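Long-range contact in pentatricopeptide repeat-containing protein 10, chloroplastic (Zea mays, PDB 4M59), which binds specific single-stranded intergenic RNA elements of chloroplast transcripts, blocks exonucleases from both directions and so stabilises the mRNAs: residues A[436-441]-A[465-470]. The protein carries 4 engineered substitutions. Numbering follows the deposited sequence.
Sequences GDWSTA and QCYAKG
C466 is the bump and the first turn of helix 438-449 the hollow that takes it. Its sulfur settles against A441 CB (SG to CB 3.6 Å) and also sits near D437 O and W438 CA. A small apolar thiol suits so shallow a dent, and the bare methyl of A441 leaves room for it. Beside it the backbones come very near, with the CA atoms of G436 and C466 4.4 Å apart. G436 turns out of the preceding helix with positive phi (85°), and a CB here would run into the backbone of K469 and G470; instead its CA makes a CA-H...O contact with C466 O (3.1 Å) and rests against K469 CB. G470 likewise has no side chain where a CB would come too close to W438 CD1, and the indole edge lies by its CA. The indole of W438 leans across Y467, whose CD1 lies 3.6 Å from W438 CB. With chi1 at 55°, W438 CG sits between the two main-chain branches at CA, bringing the five-membered ring beside Y467, the two planes inclined by 32° in an oblique pair, and its edge toward C466 O and G470 CA. Y467 CD1 and CE1 lie against W438 CB and the neighbouring indole carbons, and the phenol hydroxyl is hydrogen-bonded to Q442 NE2. D437, the N-cap of helix 438-449, points away and forms a salt bridge with R403. The contact joins successive predicted repeats, PPR 11 and PPR 12, in the superhelix: helix 422-435 packs L432 on C466 and D437, K469 meets an RNA uracil, and helix 493-504 adjoins Q465 and A468.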
loop_
_atom_site.group_PDB
_atom_site.type_symbol
_atom_site.label_atom_id
_atom_site.label_comp_id
_atom_site.label_asym_id
_atom_site.label_seq_id
_atom_site.Cartn_x
_atom_site.Cartn_y
_atom_site.Cartn_z
ATOM N N GLY A 436 -1.833 25.490 8.747
ATOM C CA GLY A 436 -3.072 25.910 9.360
ATOM C C GLY A 436 -3.522 27.222 8.772
ATOM O O GLY A 436 -4.589 27.712 9.085
ATOM N N ASP A 437 -2.698 27.778 7.902
ATOM C CA ASP A 437 -2.960 29.076 7.320
ATOM C C ASP A 437 -4.235 29.056 6.509
ATOM O O ASP A 437 -4.205 29.107 5.291
ATOM C CB ASP A 437 -1.795 29.469 6.431
ATOM C CG ASP A 437 -1.758 30.931 6.156
ATOM O OD1 ASP A 437 -2.781 31.484 5.728
ATOM O OD2 ASP A 437 -0.694 31.534 6.376
ATOM N N TRP A 438 -5.363 28.994 7.198
ATOM C CA TRP A 438 -6.649 28.850 6.550
ATOM C C TRP A 438 -7.119 30.117 5.896
ATOM O O TRP A 438 -7.913 30.083 4.980
ATOM C CB TRP A 438 -7.678 28.417 7.565
ATOM C CG TRP A 438 -7.749 29.313 8.734
ATOM C CD1 TRP A 438 -7.118 29.156 9.920
ATOM C CD2 TRP A 438 -8.503 30.515 8.835
ATOM N NE1 TRP A 438 -7.430 30.185 10.762
ATOM C CE2 TRP A 438 -8.284 31.034 10.115
ATOM C CE3 TRP A 438 -9.354 31.197 7.970
ATOM C CZ2 TRP A 438 -8.872 32.203 10.545
ATOM C CZ3 TRP A 438 -9.927 32.358 8.394
ATOM C CH2 TRP A 438 -9.688 32.851 9.670
ATOM N N SER A 439 -6.651 31.242 6.395
ATOM C CA SER A 439 -7.078 32.509 5.866
ATOM C C SER A 439 -6.691 32.570 4.411
ATOM O O SER A 439 -7.449 33.008 3.566
ATOM C CB SER A 439 -6.435 33.640 6.649
ATOM O OG SER A 439 -7.067 34.872 6.387
ATOM N N THR A 440 -5.500 32.095 4.116
ATOM C CA THR A 440 -5.062 32.073 2.747
ATOM C C THR A 440 -5.784 30.956 2.042
ATOM O O THR A 440 -6.041 31.024 0.852
ATOM C CB THR A 440 -3.570 31.820 2.653
ATOM O OG1 THR A 440 -2.902 32.534 3.698
ATOM C CG2 THR A 440 -3.053 32.277 1.323
ATOM N N ALA A 441 -6.115 29.917 2.793
ATOM C CA ALA A 441 -6.752 28.765 2.203
ATOM C C ALA A 441 -8.099 29.160 1.651
ATOM O O ALA A 441 -8.509 28.707 0.591
ATOM C CB ALA A 441 -6.902 27.688 3.219
ATOM N N GLN A 465 -8.398 20.206 7.142
ATOM C CA GLN A 465 -7.184 20.052 7.910
ATOM C C GLN A 465 -6.582 21.413 8.168
ATOM O O GLN A 465 -6.039 21.671 9.232
ATOM C CB GLN A 465 -6.197 19.168 7.155
ATOM C CG GLN A 465 -6.559 17.705 7.173
ATOM C CD GLN A 465 -5.578 16.839 6.412
ATOM O OE1 GLN A 465 -4.990 17.265 5.426
ATOM N NE2 GLN A 465 -5.405 15.606 6.866
ATOM N N CYS A 466 -6.689 22.279 7.170
ATOM C CA CYS A 466 -6.146 23.627 7.249
ATOM C C CYS A 466 -6.739 24.403 8.419
ATOM O O CYS A 466 -6.057 25.217 9.041
ATOM C CB CYS A 466 -6.401 24.379 5.943
ATOM S SG CYS A 466 -5.085 25.524 5.470
ATOM N N TYR A 467 -8.011 24.152 8.712
ATOM C CA TYR A 467 -8.679 24.872 9.785
ATOM C C TYR A 467 -8.303 24.260 11.115
ATOM O O TYR A 467 -8.353 24.903 12.147
ATOM C CB TYR A 467 -10.199 24.779 9.632
ATOM C CG TYR A 467 -10.838 25.709 8.626
ATOM C CD1 TYR A 467 -10.769 27.074 8.773
ATOM C CD2 TYR A 467 -11.556 25.211 7.560
ATOM C CE1 TYR A 467 -11.365 27.918 7.872
ATOM C CE2 TYR A 467 -12.159 26.053 6.651
ATOM C CZ TYR A 467 -12.058 27.405 6.816
ATOM O OH TYR A 467 -12.652 28.252 5.919
ATOM N N ALA A 468 -7.935 22.998 11.082
ATOM C CA ALA A 468 -7.675 22.273 12.305
ATOM C C ALA A 468 -6.381 22.711 12.961
ATOM O O ALA A 468 -6.322 22.932 14.155
ATOM C CB ALA A 468 -7.633 20.811 12.011
ATOM N N LYS A 469 -5.333 22.827 12.159
ATOM C CA LYS A 469 -4.024 23.183 12.669
ATOM C C LYS A 469 -4.038 24.610 13.167
ATOM O O LYS A 469 -3.174 25.029 13.925
ATOM C CB LYS A 469 -2.976 22.993 11.581
ATOM C CG LYS A 469 -1.542 22.995 12.065
ATOM C CD LYS A 469 -1.414 22.274 13.381
ATOM C CE LYS A 469 0.029 22.039 13.733
ATOM N NZ LYS A 469 0.849 23.228 13.429
ATOM N N GLY A 470 -5.038 25.357 12.732
ATOM C CA GLY A 470 -5.198 26.727 13.152
ATOM C C GLY A 470 -5.968 26.808 14.445
ATOM O O GLY A 470 -5.474 27.336 15.437
#